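Local coordinates for protein cellulase (Bacteroides salanitronis, PDB 6WQY) that probably hydrolyses internal beta-1,4 bonds of cellulose and related plant polysaccharides, as a broad-specificity GH5_4 endoglucanase whose TIM-barrel domain is described here, at residues A[21-24]-A[25-28]; A[293-297]-A[298-302]. All blocks are in the same frame, centred on the assembly; numbering follows the deposited sequence.

Both contacts are local helix-end arrangements in the glycoside hydrolase family 5 TIM barrel, and their centres lie about 18 and 19 Å from the chain's centre, on the same side of it. Interaction 1 comes first along the chain. It starts helix 24-31, just before the first barrel strand, 34-37. Interaction 2 comes much later and ends helix 284-299, just before the seventh strand, 305-310. Their centres are about 12 Å apart. They touch directly: Pro24 CG packs 3.4 Å from Gly302 C and 3.5 Å from Ile299 O. The first turn of one helix thus rests on the turn that finishes another. Both contacts are structural packing away from the magnesium-binding residue Glu95.

Interaction 1: residues A[21-24]-A[25-28]; sequences GETP and LEIA
Thr23 caps the helix that Pro24 begins, accepting from the amides of Glu26 and Ile27. Thr23 is the N-cap of helix 24-31. Its OG1 sits between the backbone N and the carbonyl carbon (chi1 65°), which turns it to the amide of Glu26. The bond Glu26 N to Thr23 OG1 is weak, at 3.3 Å. Thr23 OG1 also lies 3.3 Å from Glu26 CG, as the two side chains run side by side in the same direction. The Thr23 carbonyl makes a firmer bond. Ile27 N donates to Thr23 O over 3.0 Å, nearly straight at 171°. Ala28 N donates to Pro24 O one residue further on, with the same four-residue spacing.

Ile27 can be followed outward from its backbone. Ile27 CB lies 3.6 Å from Thr23 O. CG1 comes next, beside the backbone N and anti to the carbonyl carbon (chi1 -66°). This brings Ile27 CG1 against two carbonyl oxygens at once, 3.3 Å from Gly21 O and equally near Thr23 O. At the tip, Ile27 CD1 stays with the same pair and is 3.5 Å from Gly21 O. The Ile27 side chain also touches Tyr218 and Pro304. Tyr218 OH is hydrogen-bonded to Gly21 O, so that oxygen has a polar partner besides the methylene.

Gly21 brings the incoming loop close to the helix, with its CA 4.1 Å from Glu26 CB. A side chain at Gly21 would collide with Glu26 and Ile27. Glu22 turns away from the helix and makes a salt bridge to Arg245. The chemistry is that of a helix start: the Thr23 hydroxyl weakly caps the Glu26 amide, the Thr23 and Pro24 carbonyls start the regular helical bonding, and the Ile27 chain packs against the loop that leads in.

Interaction 2: residues A[293-297]-A[298-302]; sequences KMKET and FIDQG
Phe298, Thr297 and Lys295 carry most of this contact, at the C-terminal end of helix 284-299, which closes in a Schellman motif. Gly302, with positive phi, is its C-prime residue; Ile303 N bonds to Phe298 O, and Gly302 N to Ile299 O. Thr297 lies alongside Phe298 and sets its methyl over the ring. CG2 is 3.7 Å from the ring centroid and only 9° off the normal, a CH-pi contact over the face. The methyl gets there by standing anti to the Thr297 backbone N and beside its carbonyl carbon. Met294 meets the same ring in a different way. Its chain bends at chi2 and chi3, and SD comes to the ring edge in a Met-aromatic contact. CE reaches Phe298 CD2 at 3.6 Å. Val232 of helix 228-234 touches the side chains of Met294, Thr297 and Phe298.

The backbone widens here into a pi-type turn. Met294 O accepts from both Phe298 N, at 2.9 Å, and Ile299 N, at 3.2 Å. Asp300 N then bonds to Lys295 O, again five residues back.

This spacing brings Asp300 beside Lys295. The lysine is extended as far as CE and bends at chi4, which turns NZ to the carboxylate in a salt bridge. Its CG also lies against that carboxylate, 3.4 Å from Asp300 OD1. Without the lysine, as with an alanine here, Asp300 would probably lose this charged partner and its carboxylate would be freer to turn. In the salt bridge, Lys295 NZ approaches Asp300 OD1 at 2.8 Å, on the syn lone pair.

Interaction 1: residues A[21-24]-A[25-28]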
ATOM      1  N   GLY A  21      12.659 -13.514  -5.533  1.00 11.95           N
ATOM      2  CA  GLY A  21      11.891 -14.339  -6.441  1.00 13.15           C
ATOM      3  C   GLY A  21      11.737 -13.696  -7.807  1.00 11.50           C
ATOM      4  O   GLY A  21      11.782 -12.470  -7.968  1.00 11.62           O
ATOM      5  N   GLU A  22      11.516 -14.557  -8.810  1.00 11.76           N
ATOM      6  CA  GLU A  22      11.222 -14.119 -10.162  1.00 11.92           C
ATOM      7  C   GLU A  22       9.765 -14.317 -10.533  1.00 13.74           C
ATOM      8  O   GLU A  22       9.266 -13.614 -11.416  1.00 17.71           O
ATOM      9  CB  GLU A  22      12.071 -14.879 -11.195  1.00 12.81           C
ATOM     10  CG  GLU A  22      13.559 -14.748 -10.995  1.00 13.09           C
ATOM     11  CD  GLU A  22      14.016 -13.306 -11.012  1.00 16.63           C
ATOM     12  OE1 GLU A  22      13.784 -12.587 -12.030  1.00 16.85           O
ATOM     13  OE2 GLU A  22      14.603 -12.890 -10.002  1.00 13.86           O
ATOM     14  N   THR A  23       9.060 -15.263  -9.884  1.00 14.00           N
ATOM     15  CA  THR A  23       7.678 -15.563 -10.209  1.00 14.51           C
ATOM     16  C   THR A  23       6.750 -14.879  -9.214  1.00 12.92           C
ATOM     17  O   THR A  23       7.137 -14.617  -8.069  1.00 13.44           O
ATOM     18  CB  THR A  23       7.420 -17.077 -10.159  1.00 16.15           C
ATOM     19  OG1 THR A  23       7.580 -17.531  -8.814  1.00 18.28           O
ATOM     20  CG2 THR A  23       8.369 -17.827 -11.090  1.00 17.32           C
ATOM     21  N   PRO A  24       5.516 -14.585  -9.624  1.00 13.09           N
ATOM     22  CA  PRO A  24       4.591 -13.917  -8.699  1.00 13.02           C
ATOM     23  C   PRO A  24       4.421 -14.620  -7.375  1.00 13.15           C
ATOM     24  O   PRO A  24       4.379 -13.959  -6.336  1.00 13.27           O
ATOM     25  CB  PRO A  24       3.283 -13.861  -9.498  1.00 14.57           C
ATOM     26  CG  PRO A  24       3.748 -13.748 -10.912  1.00 15.08           C
ATOM     27  CD  PRO A  24       4.965 -14.646 -10.992  1.00 14.61           C
ATOM     28  N   LEU A  25       4.294 -15.941  -7.371  1.00 13.86           N
ATOM     29  CA  LEU A  25       4.043 -16.642  -6.119  1.00 14.11           C
ATOM     30  C   LEU A  25       5.266 -16.611  -5.211  1.00 14.37           C
ATOM     31  O   LEU A  25       5.126 -16.498  -3.987  1.00 14.09           O
ATOM     32  CB  LEU A  25       3.569 -18.064  -6.387  1.00 15.43           C
ATOM     33  CG  LEU A  25       2.193 -18.133  -7.053  1.00 26.70           C
ATOM     34  CD1 LEU A  25       1.820 -19.567  -7.400  1.00 31.77           C
ATOM     35  CD2 LEU A  25       1.126 -17.511  -6.162  1.00 27.18           C
ATOM     36  N   GLU A  26       6.474 -16.683  -5.783  1.00 14.34           N
ATOM     37  CA  GLU A  26       7.681 -16.612  -4.970  1.00 13.98           C
ATOM     38  C   GLU A  26       7.896 -15.219  -4.389  1.00 12.91           C
ATOM     39  O   GLU A  26       8.326 -15.067  -3.238  1.00 13.27           O
ATOM     40  CB  GLU A  26       8.890 -17.020  -5.807  1.00 15.42           C
ATOM     41  CG  GLU A  26       9.003 -18.514  -6.062  1.00 24.57           C
ATOM     42  CD  GLU A  26       9.194 -19.297  -4.779  1.00 46.25           C
ATOM     43  OE1 GLU A  26       8.179 -19.650  -4.141  1.00 27.60           O
ATOM     44  OE2 GLU A  26      10.359 -19.542  -4.399  1.00 55.74           O
ATOM     45  N   ILE A  27       7.624 -14.193  -5.180  1.00 12.11           N
ATOM     46  CA  ILE A  27       7.700 -12.831  -4.671  1.00 11.48           C
ATOM     47  C   ILE A  27       6.704 -12.649  -3.537  1.00 11.64           C
ATOM     48  O   ILE A  27       7.020 -12.058  -2.494  1.00 11.71           O
ATOM     49  CB  ILE A  27       7.514 -11.836  -5.833  1.00 10.87           C
ATOM     50  CG1 ILE A  27       8.695 -11.959  -6.801  1.00 12.49           C
ATOM     51  CG2 ILE A  27       7.357 -10.418  -5.307  1.00 11.96           C
ATOM     52  CD1 ILE A  27       8.469 -11.298  -8.131  1.00 12.63           C
ATOM     53  N   ALA A  28       5.500 -13.191  -3.702  1.00 11.42           N
ATOM     54  CA  ALA A  28       4.493 -13.096  -2.653  1.00 11.43           C
ATOM     55  C   ALA A  28       4.943 -13.785  -1.370  1.00 11.68           C
ATOM     56  O   ALA A  28       4.715 -13.255  -0.277  1.00 12.27           O
ATOM     57  CB  ALA A  28       3.157 -13.667  -3.129  1.00 13.21           C
TER

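Interaction 2: residues A[293-297]-A[298-302]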
ATOM      1  N   LYS A 293      -9.704 -11.827 -10.882  1.00 11.99           N
ATOM      2  CA  LYS A 293      -9.337 -10.925 -11.976  1.00 12.10           C
ATOM      3  C   LYS A 293      -7.855 -10.603 -11.921  1.00 11.77           C
ATOM      4  O   LYS A 293      -7.170 -10.589 -12.954  1.00 12.59           O
ATOM      5  CB  LYS A 293     -10.169  -9.642 -11.903  1.00 13.17           C
ATOM      6  CG  LYS A 293     -11.656  -9.850 -12.099  1.00 12.72           C
ATOM      7  CD  LYS A 293     -12.463  -8.583 -11.880  1.00 13.36           C
ATOM      8  CE  LYS A 293     -13.942  -8.830 -12.061  1.00 15.15           C
ATOM      9  NZ  LYS A 293     -14.771  -7.660 -11.644  1.00 14.27           N
ATOM     10  N   MET A 294      -7.340 -10.343 -10.719  1.00 11.34           N
ATOM     11  CA  MET A 294      -5.917 -10.066 -10.567  1.00 11.18           C
ATOM     12  C   MET A 294      -5.077 -11.280 -10.943  1.00 11.62           C
ATOM     13  O   MET A 294      -4.013 -11.145 -11.565  1.00 12.16           O
ATOM     14  CB  MET A 294      -5.612  -9.665  -9.122  1.00 11.15           C
ATOM     15  CG  MET A 294      -6.176  -8.312  -8.723  1.00 10.91           C
ATOM     16  SD  MET A 294      -5.506  -6.907  -9.678  1.00 11.15           S
ATOM     17  CE  MET A 294      -3.815  -6.906  -9.089  1.00 11.48           C
ATOM     18  N   LYS A 295      -5.543 -12.481 -10.580  1.00 11.86           N
ATOM     19  CA  LYS A 295      -4.790 -13.688 -10.904  1.00 12.46           C
ATOM     20  C   LYS A 295      -4.768 -13.929 -12.409  1.00 13.78           C
ATOM     21  O   LYS A 295      -3.728 -14.283 -12.970  1.00 14.05           O
ATOM     22  CB  LYS A 295      -5.390 -14.886 -10.172  1.00 13.72           C
ATOM     23  CG  LYS A 295      -4.687 -16.196 -10.474  1.00 15.72           C
ATOM     24  CD  LYS A 295      -5.278 -17.347  -9.669  1.00 20.25           C
ATOM     25  CE  LYS A 295      -4.941 -18.696 -10.292  1.00 30.07           C
ATOM     26  NZ  LYS A 295      -3.481 -18.946 -10.295  1.00 31.27           N
ATOM     27  N   GLU A 296      -5.904 -13.729 -13.081  0.54 14.09           N
ATOM     28  CA  GLU A 296      -5.984 -13.980 -14.518  0.54 15.49           C
ATOM     29  C   GLU A 296      -5.175 -12.962 -15.311  0.54 15.41           C
ATOM     30  O   GLU A 296      -4.508 -13.318 -16.292  0.54 14.70           O
ATOM     31  CB  GLU A 296      -7.452 -13.955 -14.960  0.54 18.47           C
ATOM     32  CG  GLU A 296      -7.664 -13.863 -16.468  0.54 29.72           C
ATOM     33  CD  GLU A 296      -9.135 -13.920 -16.855  0.54 30.45           C
ATOM     34  OE1 GLU A 296      -9.874 -14.728 -16.256  0.54 34.98           O
ATOM     35  OE2 GLU A 296      -9.548 -13.151 -17.749  0.54 37.66           O
ATOM     36  N   THR A 297      -5.226 -11.687 -14.912  1.00 13.05           N
ATOM     37  CA  THR A 297      -4.598 -10.636 -15.693  1.00 13.45           C
ATOM     38  C   THR A 297      -3.113 -10.506 -15.395  1.00 13.15           C
ATOM     39  O   THR A 297      -2.324 -10.229 -16.307  1.00 14.64           O
ATOM     40  CB  THR A 297      -5.315  -9.306 -15.442  1.00 13.79           C
ATOM     41  OG1 THR A 297      -6.693  -9.433 -15.828  1.00 16.31           O
ATOM     42  CG2 THR A 297      -4.664  -8.180 -16.225  1.00 15.52           C
ATOM     43  N   PHE A 298      -2.711 -10.680 -14.133  1.00 12.59           N
ATOM     44  CA  PHE A 298      -1.333 -10.433 -13.715  1.00 12.16           C
ATOM     45  C   PHE A 298      -0.620 -11.707 -13.280  1.00 12.30           C
ATOM     46  O   PHE A 298       0.339 -12.128 -13.940  1.00 13.51           O
ATOM     47  CB  PHE A 298      -1.319  -9.344 -12.631  1.00 12.18           C
ATOM     48  CG  PHE A 298      -1.886  -8.042 -13.105  1.00 12.22           C
ATOM     49  CD1 PHE A 298      -1.286  -7.362 -14.148  1.00 12.56           C
ATOM     50  CD2 PHE A 298      -3.036  -7.525 -12.552  1.00 12.21           C
ATOM     51  CE1 PHE A 298      -1.810  -6.165 -14.608  1.00 13.22           C
ATOM     52  CE2 PHE A 298      -3.571  -6.317 -13.007  1.00 13.02           C
ATOM     53  CZ  PHE A 298      -2.948  -5.649 -14.042  1.00 13.62           C
ATOM     54  N   ILE A 299      -1.075 -12.345 -12.203  1.00 12.26           N
ATOM     55  CA  ILE A 299      -0.323 -13.441 -11.595  1.00 12.89           C
ATOM     56  C   ILE A 299      -0.038 -14.540 -12.609  1.00 13.65           C
ATOM     57  O   ILE A 299       1.105 -14.995 -12.753  1.00 14.41           O
ATOM     58  CB  ILE A 299      -1.096 -13.991 -10.382  1.00 13.36           C
ATOM     59  CG1 ILE A 299      -1.414 -12.891  -9.359  1.00 13.38           C
ATOM     60  CG2 ILE A 299      -0.331 -15.121  -9.723  1.00 16.14           C
ATOM     61  CD1 ILE A 299      -0.200 -12.162  -8.809  1.00 13.34           C
ATOM     62  N   ASP A 300      -1.079 -14.992 -13.309  1.00 15.02           N
ATOM     63  CA  ASP A 300      -0.939 -16.088 -14.260  1.00 16.11           C
ATOM     64  C   ASP A 300      -0.151 -15.687 -15.493  1.00 15.18           C
ATOM     65  O   ASP A 300       0.241 -16.565 -16.265  1.00 18.18           O
ATOM     66  CB  ASP A 300      -2.313 -16.591 -14.704  1.00 17.13           C
ATOM     67  CG  ASP A 300      -3.025 -17.383 -13.628  1.00 17.11           C
ATOM     68  OD1 ASP A 300      -2.428 -17.668 -12.571  1.00 19.41           O
ATOM     69  OD2 ASP A 300      -4.208 -17.741 -13.846  1.00 23.10           O
ATOM     70  N   GLN A 301       0.053 -14.394 -15.715  1.00 15.63           N
ATOM     71  CA  GLN A 301       0.874 -13.896 -16.809  1.00 16.86           C
ATOM     72  C   GLN A 301       2.286 -13.553 -16.353  1.00 16.97           C
ATOM     73  O   GLN A 301       3.040 -12.928 -17.103  1.00 19.88           O
ATOM     74  CB  GLN A 301       0.211 -12.680 -17.454  1.00 19.71           C
ATOM     75  CG  GLN A 301      -1.141 -12.989 -18.054  1.00 25.98           C
ATOM     76  CD  GLN A 301      -1.047 -14.019 -19.166  1.00 36.67           C
ATOM     77  OE1 GLN A 301      -1.696 -15.062 -19.122  1.00 56.26           O
ATOM     78  NE2 GLN A 301      -0.225 -13.728 -20.166  1.00 42.72           N
ATOM     79  N   GLY A 302       2.653 -13.943 -15.142  1.00 15.07           N
ATOM     80  CA  GLY A 302       3.999 -13.738 -14.650  1.00 16.34           C
ATOM     81  C   GLY A 302       4.250 -12.388 -14.029  1.00 14.28           C
ATOM     82  O   GLY A 302       5.417 -12.052 -13.765  1.00 15.81           O
TER